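Local coordinates for disulphide isomerase (Xylella fastidiosa, PDB 3FK8), which probably acts as a thiol-disulphide isomerase of the thioredoxin fold, rearranging or exchanging disulphide bonds in other proteins, at residues 6-10 against 35-39; 30-36 against 63-69; 59-64 against 128-132; 90-95 against 108-114. One frame throughout, in Å; residues are numbered along the deposited sequence.

Contact 1: 6-10 against 35-39; sequences LPYDE and VFGAN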
loop_
_atom_site.group_PDB
_atom_site.type_symbol
_atom_site.label_atom_id
_atom_site.label_comp_id
_atom_site.label_asym_id
_atom_site.label_seq_id
_atom_site.Cartn_x
_atom_site.Cartn_y
_atom_site.Cartn_z
ATOM N N LEU A 6 15.056 -4.811 0.569
ATOM C CA LEU A 6 13.951 -4.708 -0.400
ATOM C C LEU A 6 12.613 -4.291 0.212
ATOM O O LEU A 6 12.249 -4.755 1.290
ATOM C CB LEU A 6 13.800 -6.060 -1.085
ATOM C CG LEU A 6 15.059 -6.521 -1.819
ATOM C CD1 LEU A 6 14.945 -7.949 -2.307
ATOM C CD2 LEU A 6 15.360 -5.584 -2.982
ATOM N N PRO A 7 11.840 -3.442 -0.502
ATOM C CA PRO A 7 10.574 -3.035 0.164
ATOM C C PRO A 7 9.516 -4.137 0.295
ATOM O O PRO A 7 8.739 -4.137 1.242
ATOM C CB PRO A 7 10.048 -1.896 -0.712
ATOM C CG PRO A 7 10.883 -1.954 -2.005
ATOM C CD PRO A 7 12.153 -2.661 -1.716
ATOM N N TYR A 8 9.509 -5.082 -0.633
ATOM C CA TYR A 8 8.540 -6.163 -0.612
ATOM C C TYR A 8 9.181 -7.467 -0.166
ATOM O O TYR A 8 10.298 -7.804 -0.576
ATOM C CB TYR A 8 7.894 -6.299 -1.994
ATOM C CG TYR A 8 7.033 -5.087 -2.316
ATOM C CD1 TYR A 8 5.695 -5.065 -1.984
ATOM C CD2 TYR A 8 7.595 -3.958 -2.881
ATOM C CE1 TYR A 8 4.929 -3.955 -2.239
ATOM C CE2 TYR A 8 6.833 -2.822 -3.116
ATOM C CZ TYR A 8 5.505 -2.837 -2.803
ATOM O OH TYR A 8 4.735 -1.729 -3.031
ATOM N N ASP A 9 8.428 -8.216 0.626
ATOM C CA ASP A 9 8.905 -9.490 1.118
ATOM C C ASP A 9 8.301 -10.568 0.259
ATOM O O ASP A 9 7.109 -10.898 0.376
ATOM C CB ASP A 9 8.505 -9.689 2.580
ATOM C CG ASP A 9 9.015 -11.007 3.180
ATOM O OD1 ASP A 9 9.680 -11.803 2.462
ATOM O OD2 ASP A 9 8.723 -11.215 4.383
ATOM N N GLU A 10 9.123 -11.117 -0.627
ATOM C CA GLU A 10 8.669 -12.087 -1.594
ATOM C C GLU A 10 8.271 -13.438 -0.977
ATOM O O GLU A 10 7.620 -14.247 -1.632
ATOM C CB GLU A 10 9.730 -12.252 -2.682
ATOM C CG GLU A 10 10.023 -10.886 -3.356
ATOM C CD GLU A 10 10.998 -10.892 -4.529
ATOM O OE1 GLU A 10 11.347 -11.971 -5.057
ATOM O OE2 GLU A 10 11.408 -9.782 -4.932
ATOM N N VAL A 35 -0.624 -1.943 0.267
ATOM C CA VAL A 35 0.220 -1.394 -0.795
ATOM C C VAL A 35 0.686 -2.533 -1.656
ATOM O O VAL A 35 1.444 -3.407 -1.201
ATOM C CB VAL A 35 1.446 -0.612 -0.254
ATOM C CG1 VAL A 35 2.167 0.047 -1.398
ATOM C CG2 VAL A 35 0.996 0.399 0.823
ATOM N N PHE A 36 0.179 -2.579 -2.892
ATOM C CA PHE A 36 0.531 -3.652 -3.849
ATOM C C PHE A 36 1.663 -3.188 -4.755
ATOM O O PHE A 36 1.575 -2.131 -5.380
ATOM C CB PHE A 36 -0.677 -3.973 -4.710
ATOM C CG PHE A 36 -1.812 -4.624 -3.974
ATOM C CD1 PHE A 36 -1.987 -6.023 -4.045
ATOM C CD2 PHE A 36 -2.718 -3.879 -3.216
ATOM C CE1 PHE A 36 -3.055 -6.626 -3.362
ATOM C CE2 PHE A 36 -3.787 -4.514 -2.549
ATOM C CZ PHE A 36 -3.948 -5.838 -2.628
ATOM N N GLY A 37 2.715 -3.994 -4.887
ATOM C CA GLY A 37 3.843 -3.582 -5.700
ATOM C C GLY A 37 4.835 -4.717 -5.804
ATOM O O GLY A 37 4.525 -5.880 -5.478
ATOM N N ALA A 38 6.055 -4.404 -6.232
ATOM C CA ALA A 38 7.071 -5.426 -6.382
ATOM C C ALA A 38 8.419 -4.738 -6.363
ATOM O O ALA A 38 8.555 -3.558 -6.717
ATOM C CB ALA A 38 6.903 -6.204 -7.673
ATOM N N ASN A 39 9.472 -5.502 -6.067
ATOM C CA ASN A 39 10.809 -4.933 -5.947
ATOM C C ASN A 39 11.428 -4.493 -7.257
ATOM O O ASN A 39 12.283 -3.610 -7.241
ATOM C CB ASN A 39 11.727 -5.936 -5.229
ATOM C CG ASN A 39 11.346 -6.122 -3.781
ATOM O OD1 ASN A 39 10.972 -5.180 -3.095
ATOM N ND2 ASN A 39 11.393 -7.354 -3.314
HETATM O O HOH W 1 9.025 -8.303 -5.761
#
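Asn39 reads the backbone of Tyr8 with both ends of its side-chain amide. OD1 accepts from Tyr8 N at 2.9 Å, the donor lying in the carbonyl plane on a lone pair, while ND2 gives one hydrogen to Tyr8 O at 3.0 Å along a nearly straight path (171°). The other hydrogen of ND2 goes to Glu10 OE2 at 2.9 Å, reaching the anti side of that oxygen. With an acceptor and two N-H groups on one flat head, asparagine suits this place: three bonds fix the rotation of its amide. The close packing is on the aromatic side. The Tyr8 ring lies against the backbone of the strand end, with Gly37 C over the ring centre and Ala38 N nearer the rim; Tyr8 CZ comes to 3.4 Å from Gly37 CA. Gly37, lacking a CB, lets the phenol come this close, and the hydroxyl runs on to Val35 CG1, 3.5 Å from Tyr8 OH. Pro7 adds its CD beside Asn39 OD1. The Leu6 and Glu10 side is looser: exposed Leu6 lays its CB and CD1 across the Asn39 amide, and a water links Glu10 OE2 to Asn39 N, bonding to each at 2.9 Å. Tyr8 also touches Cys44 of the CxxC sequence at the start of helix 42-51. Amide pairing of this kind ties the N-terminal loop to the chain just before that probable redox motif, and the ND2 and water donors at Glu10 OE2 would probably favour a charged carboxylate.

Contact 2: 30-36 against 63-69; sequences KPTLLVF and HFEVVKI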
loop_
_atom_site.group_PDB
_atom_site.type_symbol
_atom_site.label_atom_id
_atom_site.label_comp_id
_atom_site.label_asym_id
_atom_site.label_seq_id
_atom_site.Cartn_x
_atom_site.Cartn_y
_atom_site.Cartn_z
ATOM N N LYS A 30 -8.525 2.074 13.302
ATOM C CA LYS A 30 -7.816 2.723 12.210
ATOM C C LYS A 30 -8.048 1.981 10.910
ATOM O O LYS A 30 -8.250 0.767 10.904
ATOM C CB LYS A 30 -6.313 2.750 12.458
ATOM C CG LYS A 30 -5.880 3.701 13.563
ATOM C CD LYS A 30 -4.532 3.300 14.052
ATOM C CE LYS A 30 -3.445 3.800 13.162
ATOM N NZ LYS A 30 -2.165 3.823 13.911
ATOM N N PRO A 31 -8.059 2.717 9.804
ATOM C CA PRO A 31 -8.053 2.043 8.494
ATOM C C PRO A 31 -6.723 1.320 8.239
ATOM O O PRO A 31 -5.671 1.659 8.841
ATOM C CB PRO A 31 -8.224 3.213 7.524
ATOM C CG PRO A 31 -7.669 4.395 8.221
ATOM C CD PRO A 31 -7.941 4.184 9.681
ATOM N N THR A 32 -6.768 0.330 7.362
ATOM C CA THR A 32 -5.581 -0.389 6.922
ATOM C C THR A 32 -5.249 0.003 5.486
ATOM O O THR A 32 -6.134 0.106 4.637
ATOM C CB THR A 32 -5.822 -1.884 7.002
ATOM O OG1 THR A 32 -6.094 -2.226 8.358
ATOM C CG2 THR A 32 -4.612 -2.701 6.488
ATOM N N LEU A 33 -3.973 0.256 5.237
ATOM C CA LEU A 33 -3.467 0.562 3.923
ATOM C C LEU A 33 -2.761 -0.665 3.355
ATOM O O LEU A 33 -1.798 -1.156 3.929
ATOM C CB LEU A 33 -2.473 1.678 4.106
ATOM C CG LEU A 33 -1.770 2.219 2.917
ATOM C CD1 LEU A 33 -2.802 2.867 1.985
ATOM C CD2 LEU A 33 -0.693 3.237 3.306
ATOM N N LEU A 34 -3.309 -1.178 2.272
ATOM C CA LEU A 34 -2.676 -2.269 1.533
ATOM C C LEU A 34 -1.917 -1.671 0.333
ATOM O O LEU A 34 -2.524 -0.959 -0.479
ATOM C CB LEU A 34 -3.730 -3.208 1.009
ATOM C CG LEU A 34 -4.707 -3.836 1.985
ATOM C CD1 LEU A 34 -5.634 -4.847 1.332
ATOM C CD2 LEU A 34 -3.964 -4.461 3.152
ATOM N N VAL A 35 -0.624 -1.943 0.267
ATOM C CA VAL A 35 0.220 -1.394 -0.795
ATOM C C VAL A 35 0.686 -2.533 -1.656
ATOM O O VAL A 35 1.444 -3.407 -1.201
ATOM C CB VAL A 35 1.446 -0.612 -0.254
ATOM C CG1 VAL A 35 2.167 0.047 -1.398
ATOM C CG2 VAL A 35 0.996 0.399 0.823
ATOM N N PHE A 36 0.179 -2.579 -2.892
ATOM C CA PHE A 36 0.531 -3.652 -3.849
ATOM C C PHE A 36 1.663 -3.188 -4.755
ATOM O O PHE A 36 1.575 -2.131 -5.380
ATOM C CB PHE A 36 -0.677 -3.973 -4.710
ATOM C CG PHE A 36 -1.812 -4.624 -3.974
ATOM C CD1 PHE A 36 -1.987 -6.023 -4.045
ATOM C CD2 PHE A 36 -2.718 -3.879 -3.216
ATOM C CE1 PHE A 36 -3.055 -6.626 -3.362
ATOM C CE2 PHE A 36 -3.787 -4.514 -2.549
ATOM C CZ PHE A 36 -3.948 -5.838 -2.628
ATOM N N HIS A 63 -2.122 7.273 11.233
ATOM C CA HIS A 63 -3.442 7.062 10.655
ATOM C C HIS A 63 -3.775 5.688 10.157
ATOM O O HIS A 63 -4.971 5.391 10.037
ATOM C CB HIS A 63 -3.659 8.047 9.527
ATOM C CG HIS A 63 -3.804 9.431 10.016
ATOM N ND1 HIS A 63 -2.765 10.324 9.978
ATOM C CD2 HIS A 63 -4.835 10.064 10.623
ATOM C CE1 HIS A 63 -3.154 11.465 10.523
ATOM N NE2 HIS A 63 -4.407 11.337 10.901
ATOM N N PHE A 64 -2.791 4.835 9.889
ATOM C CA PHE A 64 -3.039 3.550 9.222
ATOM C C PHE A 64 -2.313 2.412 9.853
ATOM O O PHE A 64 -1.235 2.585 10.451
ATOM C CB PHE A 64 -2.514 3.601 7.768
ATOM C CG PHE A 64 -3.169 4.646 6.911
ATOM C CD1 PHE A 64 -4.417 4.383 6.336
ATOM C CD2 PHE A 64 -2.504 5.870 6.630
ATOM C CE1 PHE A 64 -5.024 5.345 5.554
ATOM C CE2 PHE A 64 -3.114 6.831 5.844
ATOM C CZ PHE A 64 -4.379 6.555 5.285
ATOM N N GLU A 65 -2.889 1.230 9.718
ATOM C CA GLU A 65 -2.103 -0.010 9.784
ATOM C C GLU A 65 -1.667 -0.256 8.356
ATOM O O GLU A 65 -2.358 0.196 7.429
ATOM C CB GLU A 65 -2.974 -1.155 10.294
ATOM C CG GLU A 65 -3.458 -0.962 11.756
ATOM C CD GLU A 65 -2.335 -0.892 12.765
ATOM O OE1 GLU A 65 -1.317 -1.615 12.621
ATOM O OE2 GLU A 65 -2.450 -0.075 13.717
ATOM N N VAL A 66 -0.501 -0.827 8.132
ATOM C CA VAL A 66 0.014 -0.928 6.739
ATOM C C VAL A 66 0.526 -2.336 6.452
ATOM O O VAL A 66 1.170 -2.973 7.302
ATOM C CB VAL A 66 1.213 -0.017 6.533
ATOM C CG1 VAL A 66 1.740 -0.089 5.097
ATOM C CG2 VAL A 66 0.899 1.400 6.882
ATOM N N VAL A 67 0.222 -2.828 5.252
ATOM C CA VAL A 67 0.729 -4.119 4.746
ATOM C C VAL A 67 1.194 -3.920 3.327
ATOM O O VAL A 67 0.437 -3.382 2.520
ATOM C CB VAL A 67 -0.345 -5.235 4.711
ATOM C CG1 VAL A 67 0.205 -6.544 4.100
ATOM C CG2 VAL A 67 -0.890 -5.497 6.090
ATOM N N LYS A 68 2.412 -4.383 3.023
ATOM C CA LYS A 68 2.927 -4.417 1.646
ATOM C C LYS A 68 2.725 -5.777 1.046
ATOM O O LYS A 68 3.098 -6.757 1.708
ATOM C CB LYS A 68 4.394 -4.020 1.583
ATOM C CG LYS A 68 4.604 -2.498 1.605
ATOM C CD LYS A 68 6.086 -2.137 1.440
ATOM C CE LYS A 68 6.778 -2.136 2.786
ATOM N NZ LYS A 68 8.219 -1.672 2.731
ATOM N N ILE A 69 2.094 -5.859 -0.120
ATOM C CA ILE A 69 1.780 -7.120 -0.778
ATOM C C ILE A 69 2.587 -7.213 -2.084
ATOM O O ILE A 69 2.392 -6.404 -3.014
ATOM C CB ILE A 69 0.259 -7.247 -1.095
ATOM C CG1 ILE A 69 -0.484 -7.192 0.240
ATOM C CG2 ILE A 69 -0.023 -8.503 -1.815
ATOM C CD1 ILE A 69 -1.793 -6.595 0.196
#
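In the thioredoxin sheet the parallel segments 32-36 and 65-69 pair the inner strand 32-37 with the edge strand 65-70, and Leu33 and Val35 exchange backbone bonds with Glu65, Val67 and Ile69. Leu33 N donates to Glu65 O at 2.7 Å and Leu33 O receives Val67 N at 2.9 Å; Val35 repeats the pattern, its N bonding to Val67 O and its O to Ile69 N. A further bond, from Glu65 N to Pro31 O, starts the ladder at a proline, which can offer its carbonyl there but has no N-H. The directions of the two segments differ by only 16°. Joined through helices 42-51 and 54-63, the two strands make the beta-alpha-beta crossover of the N-terminal half of the thioredoxin fold, and 32-37 also pairs with 94-98. On the face carrying Leu34 and Phe36, Ile69 CD1 sits over the Phe36 ring in a CH-pi contact, 3.9 Å from its centroid. With Phe36 CG beside the backbone N (chi1 -68°), the ring runs alongside Ile69, both pointing the same way. Leu34 CD2 likewise meets Val67 CB at 4.0 Å, and on this face Thr32, Glu65 and Val67 touch helix 14-28. At the start of the pair, the Phe64 and Pro31 side chains cross at about a right angle, Phe64 CD1 standing 3.8 Å from Pro31 CG. In one of its two modelled conformers Lys30 folds over the end of helix 54-63: its bend at chi3 (81°) brings CE to 3.5 Å from Phe64 N, while NZ bonds to Ala61 O and makes a long, weak salt bridge to Glu65 OE2.

Contact 3: 59-64 against 128-132; sequences LIAKHF and FAKIT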
loop_
_atom_site.group_PDB
_atom_site.type_symbol
_atom_site.label_atom_id
_atom_site.label_comp_id
_atom_site.label_asym_id
_atom_site.label_seq_id
_atom_site.Cartn_x
_atom_site.Cartn_y
_atom_site.Cartn_z
ATOM N N LEU A 59 2.860 10.669 9.319
ATOM C CA LEU A 59 1.469 10.677 8.804
ATOM C C LEU A 59 0.896 9.265 8.715
ATOM O O LEU A 59 -0.232 8.995 9.212
ATOM C CB LEU A 59 1.476 11.275 7.431
ATOM C CG LEU A 59 0.104 11.283 6.756
ATOM C CD1 LEU A 59 -0.848 12.308 7.353
ATOM C CD2 LEU A 59 0.197 11.510 5.221
ATOM N N ILE A 60 1.679 8.346 8.132
ATOM C CA ILE A 60 1.165 6.986 7.877
ATOM C C ILE A 60 0.997 6.236 9.210
ATOM O O ILE A 60 -0.044 5.572 9.464
ATOM C CB ILE A 60 2.126 6.205 6.939
ATOM C CG1 ILE A 60 2.207 6.864 5.528
ATOM C CG2 ILE A 60 1.693 4.755 6.779
ATOM C CD1 ILE A 60 0.867 7.037 4.800
ATOM N N ALA A 61 1.995 6.351 10.090
ATOM C CA ALA A 61 1.940 5.612 11.357
ATOM C C ALA A 61 0.768 6.082 12.224
ATOM O O ALA A 61 0.107 5.270 12.911
ATOM C CB ALA A 61 3.280 5.680 12.109
ATOM N N LYS A 62 0.497 7.386 12.216
ATOM C CA LYS A 62 -0.600 7.890 13.033
ATOM C C LYS A 62 -1.983 7.401 12.559
ATOM O O LYS A 62 -2.905 7.146 13.369
ATOM C CB LYS A 62 -0.558 9.402 13.039
ATOM C CG LYS A 62 -1.816 10.058 13.650
ATOM C CD LYS A 62 -1.541 11.506 13.999
ATOM C CE LYS A 62 -2.658 12.044 14.888
ATOM N NZ LYS A 62 -3.974 11.953 14.196
ATOM N N HIS A 63 -2.122 7.273 11.233
ATOM C CA HIS A 63 -3.442 7.062 10.655
ATOM C C HIS A 63 -3.775 5.688 10.157
ATOM O O HIS A 63 -4.971 5.391 10.037
ATOM C CB HIS A 63 -3.659 8.047 9.527
ATOM C CG HIS A 63 -3.804 9.431 10.016
ATOM N ND1 HIS A 63 -2.765 10.324 9.978
ATOM C CD2 HIS A 63 -4.835 10.064 10.623
ATOM C CE1 HIS A 63 -3.154 11.465 10.523
ATOM N NE2 HIS A 63 -4.407 11.337 10.901
ATOM N N PHE A 64 -2.791 4.835 9.889
ATOM C CA PHE A 64 -3.039 3.550 9.222
ATOM C C PHE A 64 -2.313 2.412 9.853
ATOM O O PHE A 64 -1.235 2.585 10.451
ATOM C CB PHE A 64 -2.514 3.601 7.768
ATOM C CG PHE A 64 -3.169 4.646 6.911
ATOM C CD1 PHE A 64 -4.417 4.383 6.336
ATOM C CD2 PHE A 64 -2.504 5.870 6.630
ATOM C CE1 PHE A 64 -5.024 5.345 5.554
ATOM C CE2 PHE A 64 -3.114 6.831 5.844
ATOM C CZ PHE A 64 -4.379 6.555 5.285
ATOM N N PHE A 128 -1.727 10.846 0.534
ATOM C CA PHE A 128 -2.132 10.101 1.715
ATOM C C PHE A 128 -2.860 10.959 2.748
ATOM O O PHE A 128 -3.815 10.525 3.381
ATOM C CB PHE A 128 -0.916 9.345 2.307
ATOM C CG PHE A 128 -0.469 8.207 1.432
ATOM C CD1 PHE A 128 -1.186 6.982 1.474
ATOM C CD2 PHE A 128 0.527 8.349 0.489
ATOM C CE1 PHE A 128 -0.839 5.933 0.641
ATOM C CE2 PHE A 128 0.844 7.317 -0.367
ATOM C CZ PHE A 128 0.160 6.107 -0.299
ATOM N N ALA A 129 -2.477 12.230 2.828
ATOM C CA ALA A 129 -3.149 13.173 3.735
ATOM C C ALA A 129 -4.616 13.342 3.348
ATOM O O ALA A 129 -5.481 13.423 4.245
ATOM C CB ALA A 129 -2.433 14.526 3.745
ATOM N N LYS A 130 -4.935 13.414 2.048
ATOM C CA LYS A 130 -6.320 13.534 1.598
ATOM C C LYS A 130 -7.171 12.399 2.142
ATOM O O LYS A 130 -8.331 12.612 2.510
ATOM C CB LYS A 130 -6.401 13.585 0.077
ATOM C CG LYS A 130 -7.765 13.994 -0.460
ATOM C CD LYS A 130 -7.619 15.160 -1.399
ATOM C CE LYS A 130 -6.817 14.755 -2.625
ATOM N NZ LYS A 130 -5.409 14.366 -2.318
ATOM N N ILE A 131 -6.620 11.172 2.162
ATOM C CA ILE A 131 -7.351 10.032 2.680
ATOM C C ILE A 131 -7.638 10.222 4.182
ATOM O O ILE A 131 -8.705 9.824 4.666
ATOM C CB ILE A 131 -6.560 8.755 2.431
ATOM C CG1 ILE A 131 -6.450 8.461 0.933
ATOM C CG2 ILE A 131 -7.174 7.577 3.202
ATOM C CD1 ILE A 131 -5.302 7.476 0.572
ATOM N N THR A 132 -6.729 10.881 4.901
ATOM C CA THR A 132 -6.889 11.049 6.357
ATOM C C THR A 132 -7.850 12.183 6.715
ATOM O O THR A 132 -8.225 12.300 7.883
ATOM C CB THR A 132 -5.529 11.271 7.081
ATOM O OG1 THR A 132 -5.002 12.575 6.753
ATOM C CG2 THR A 132 -4.520 10.180 6.700
#
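Leu59 O is gripped twice by His63, through the backbone N and through ring ND1, which lies 3.0 Å from Leu59 O and donates in the carbonyl plane on a lone pair. Because that acceptor also lies close to the plane of the imidazole, the bond fixes the ring's rotation and presents one face to helix 121-132. Thr132 CG2 sits on that face, 3.8 Å from the His63 ring centroid in a CH-pi contact, while Lys62 CG lies over the opposite face. Threonine suits this place because its two branches divide the work: OG1, between the backbone N and the carbonyl carbon (chi1 70°), bonds to Ala129 O at 2.7 Å in its own helix, and CG2 is left facing the histidine. Phe64 brings the edge of its ring to Ile131, CZ lying 3.6 Å from Ile131 CG2. Earlier in the helices, Leu59 CD2 lies 3.8 Å from Phe128 CB, and Ile60 CD1 is equally far from Phe128 CG, so two aliphatic ends close on the root of one aromatic side chain. No hydrogen bond passes between the segments. The axes of 59-63 and 128-132 approach to 10.6 Å at 25°, a spacing wide enough for these side chains. The contact joins the ends of helices 54-63 and 121-132, with Phe64 and Phe128 reaching Leu33 of strand 32-37 and Phe128 also packing on Leu47 and Leu51 of helix 42-51.

Contact 4: 90-95 against 108-114; sequences DGIPAV and TKGGELA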
loop_
_atom_site.group_PDB
_atom_site.type_symbol
_atom_site.label_atom_id
_atom_site.label_comp_id
_atom_site.label_asym_id
_atom_site.label_seq_id
_atom_site.Cartn_x
_atom_site.Cartn_y
_atom_site.Cartn_z
ATOM N N ASP A 90 -4.666 -1.362 -12.943
ATOM C CA ASP A 90 -4.516 -0.077 -13.382
ATOM C C ASP A 90 -3.059 0.448 -13.202
ATOM O O ASP A 90 -2.803 1.632 -13.433
ATOM C CB ASP A 90 -5.613 0.741 -12.645
ATOM C CG ASP A 90 -7.034 0.294 -13.030
ATOM O OD1 ASP A 90 -7.370 0.308 -14.233
ATOM O OD2 ASP A 90 -7.829 -0.098 -12.147
ATOM N N GLY A 91 -2.126 -0.460 -12.814
ATOM C CA GLY A 91 -0.694 -0.216 -12.610
ATOM C C GLY A 91 -0.267 -0.373 -11.145
ATOM O O GLY A 91 -1.107 -0.284 -10.247
ATOM N N ILE A 92 1.036 -0.541 -10.934
ATOM C CA ILE A 92 1.649 -0.537 -9.609
ATOM C C ILE A 92 2.654 0.606 -9.480
ATOM O O ILE A 92 3.211 1.074 -10.470
ATOM C CB ILE A 92 2.306 -1.922 -9.238
ATOM C CG1 ILE A 92 3.339 -2.307 -10.299
ATOM C CG2 ILE A 92 1.229 -2.998 -9.011
ATOM C CD1 ILE A 92 4.206 -3.475 -9.830
ATOM N N PRO A 93 2.885 1.087 -8.249
ATOM C CA PRO A 93 2.221 0.665 -7.007
ATOM C C PRO A 93 0.786 1.071 -6.987
ATOM O O PRO A 93 0.394 2.035 -7.631
ATOM C CB PRO A 93 3.030 1.401 -5.918
ATOM C CG PRO A 93 3.543 2.629 -6.640
ATOM C CD PRO A 93 3.856 2.171 -8.031
ATOM N N ALA A 94 -0.024 0.321 -6.264
ATOM C CA ALA A 94 -1.464 0.572 -6.102
ATOM C C ALA A 94 -1.833 0.398 -4.661
ATOM O O ALA A 94 -1.192 -0.353 -3.943
ATOM C CB ALA A 94 -2.269 -0.357 -6.978
ATOM N N VAL A 95 -2.857 1.109 -4.209
ATOM C CA VAL A 95 -3.245 1.009 -2.811
ATOM C C VAL A 95 -4.738 0.722 -2.656
ATOM O O VAL A 95 -5.548 1.075 -3.529
ATOM C CB VAL A 95 -2.775 2.192 -1.911
ATOM C CG1 VAL A 95 -1.186 2.440 -1.962
ATOM C CG2 VAL A 95 -3.405 3.392 -2.345
ATOM N N THR A 108 -6.997 2.617 -5.671
ATOM C CA THR A 108 -6.484 3.388 -6.825
ATOM C C THR A 108 -6.848 2.631 -8.064
ATOM O O THR A 108 -6.338 1.582 -8.268
ATOM C CB THR A 108 -5.012 3.620 -6.721
ATOM O OG1 THR A 108 -4.354 2.376 -6.431
ATOM C CG2 THR A 108 -4.733 4.599 -5.576
ATOM N N LYS A 109 -7.775 3.151 -8.870
ATOM C CA LYS A 109 -8.230 2.477 -10.069
ATOM C C LYS A 109 -7.809 3.200 -11.350
ATOM O O LYS A 109 -8.312 2.872 -12.414
ATOM C CB LYS A 109 -9.759 2.308 -10.013
ATOM C CG LYS A 109 -10.158 1.232 -9.033
ATOM C CD LYS A 109 -9.375 -0.051 -9.304
ATOM C CE LYS A 109 -10.064 -0.867 -10.397
ATOM N NZ LYS A 109 -9.224 -2.000 -10.867
ATOM N N GLY A 110 -6.969 4.241 -11.264
ATOM C CA GLY A 110 -6.556 5.022 -12.433
ATOM C C GLY A 110 -5.093 5.210 -12.450
ATOM O O GLY A 110 -4.605 6.161 -13.042
ATOM N N GLY A 111 -4.359 4.294 -11.787
ATOM C CA GLY A 111 -2.916 4.400 -11.830
ATOM C C GLY A 111 -2.442 5.674 -11.158
ATOM O O GLY A 111 -1.389 6.209 -11.501
ATOM N N GLU A 112 -3.177 6.100 -10.116
ATOM C CA GLU A 112 -2.855 7.330 -9.360
ATOM C C GLU A 112 -1.406 7.390 -8.876
ATOM O O GLU A 112 -0.807 8.460 -8.826
ATOM C CB GLU A 112 -3.778 7.471 -8.146
ATOM C CG GLU A 112 -5.188 7.899 -8.485
ATOM C CD GLU A 112 -6.159 6.744 -8.743
ATOM O OE1 GLU A 112 -5.735 5.632 -9.145
ATOM O OE2 GLU A 112 -7.392 6.998 -8.655
ATOM N N LEU A 113 -0.847 6.235 -8.489
ATOM C CA LEU A 113 0.536 6.173 -7.984
ATOM C C LEU A 113 1.477 5.470 -8.956
ATOM O O LEU A 113 2.634 5.247 -8.607
ATOM C CB LEU A 113 0.585 5.492 -6.596
ATOM C CG LEU A 113 -0.248 6.220 -5.547
ATOM C CD1 LEU A 113 -0.255 5.363 -4.280
ATOM C CD2 LEU A 113 0.290 7.627 -5.247
ATOM N N ALA A 114 1.022 5.210 -10.179
ATOM C CA ALA A 114 1.843 4.401 -11.079
ATOM C C ALA A 114 3.088 5.147 -11.602
ATOM O O ALA A 114 3.978 4.522 -12.169
ATOM C CB ALA A 114 0.996 3.833 -12.189
HETATM O O HOH W 2 -3.568 1.809 -10.016
HETATM O O HOH W 3 -1.809 3.502 -8.528
#
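Val95 and Thr108 meet through two hydrogen bonds: Thr108 N to Val95 O, and Val95 N to Thr108 OG1, each 3.0 Å long. The threonine hydroxyl thus stands in for a backbone carbonyl; chi1 of 49° turns it back over its own backbone and leaves CG2 3.7 Å from Val95 CG2. Leu113 adds apolar cover, its CD1 3.8 Å from Val95 CG1; its side chain crosses that of Pro93, CB touching Pro93 CG. At the outer end, Lys109 NZ lies within salt-bridge reach of Asp90 OD2 in the modelled conformer, one of two, though the detail is doubtful. One shell out, a water accepts from Leu113 N and donates to Pro93 O, bridging backbone atoms the segments do not pair directly. Gly111, at positive phi, begins the type I turn closed by Ala114 N on Gly111 O, and Glu112 OE1 steadies the loop by accepting from Gly110 N at 2.8 Å. Pro93 follows a cis peptide, as does the proline facing the CxxC in thioredoxins, and touches Cys44. The contact lies where strand 94-98, neighbour of 32-37, meets the loop between strand 104-107 and helix 121-132, with Leu113 against Phe127 and Phe128 of that helix.

Strand 32-37 joins most of this set. Contacts 1 and 2 share Val35 and Phe36, and contact 4 is tied to both by Phe36 N, 2.8 Å from Ala94 O in a probable hydrogen bond. Contact 3 lies on the other side of the chain's centre from contact 1, their centres about 20 Å apart, yet it meets contact 2 through His63 and Phe64 and touches contact 4 where Phe128 CZ lies 4.1 Å from Leu113 CD1. At the probable redox site, Cys41 and Cys44 at the start of helix 42-51, Tyr8 of contact 1 and Pro93 of contact 4 both touch Cys44; the centres of contacts 1 and 4 are about 14 Å apart.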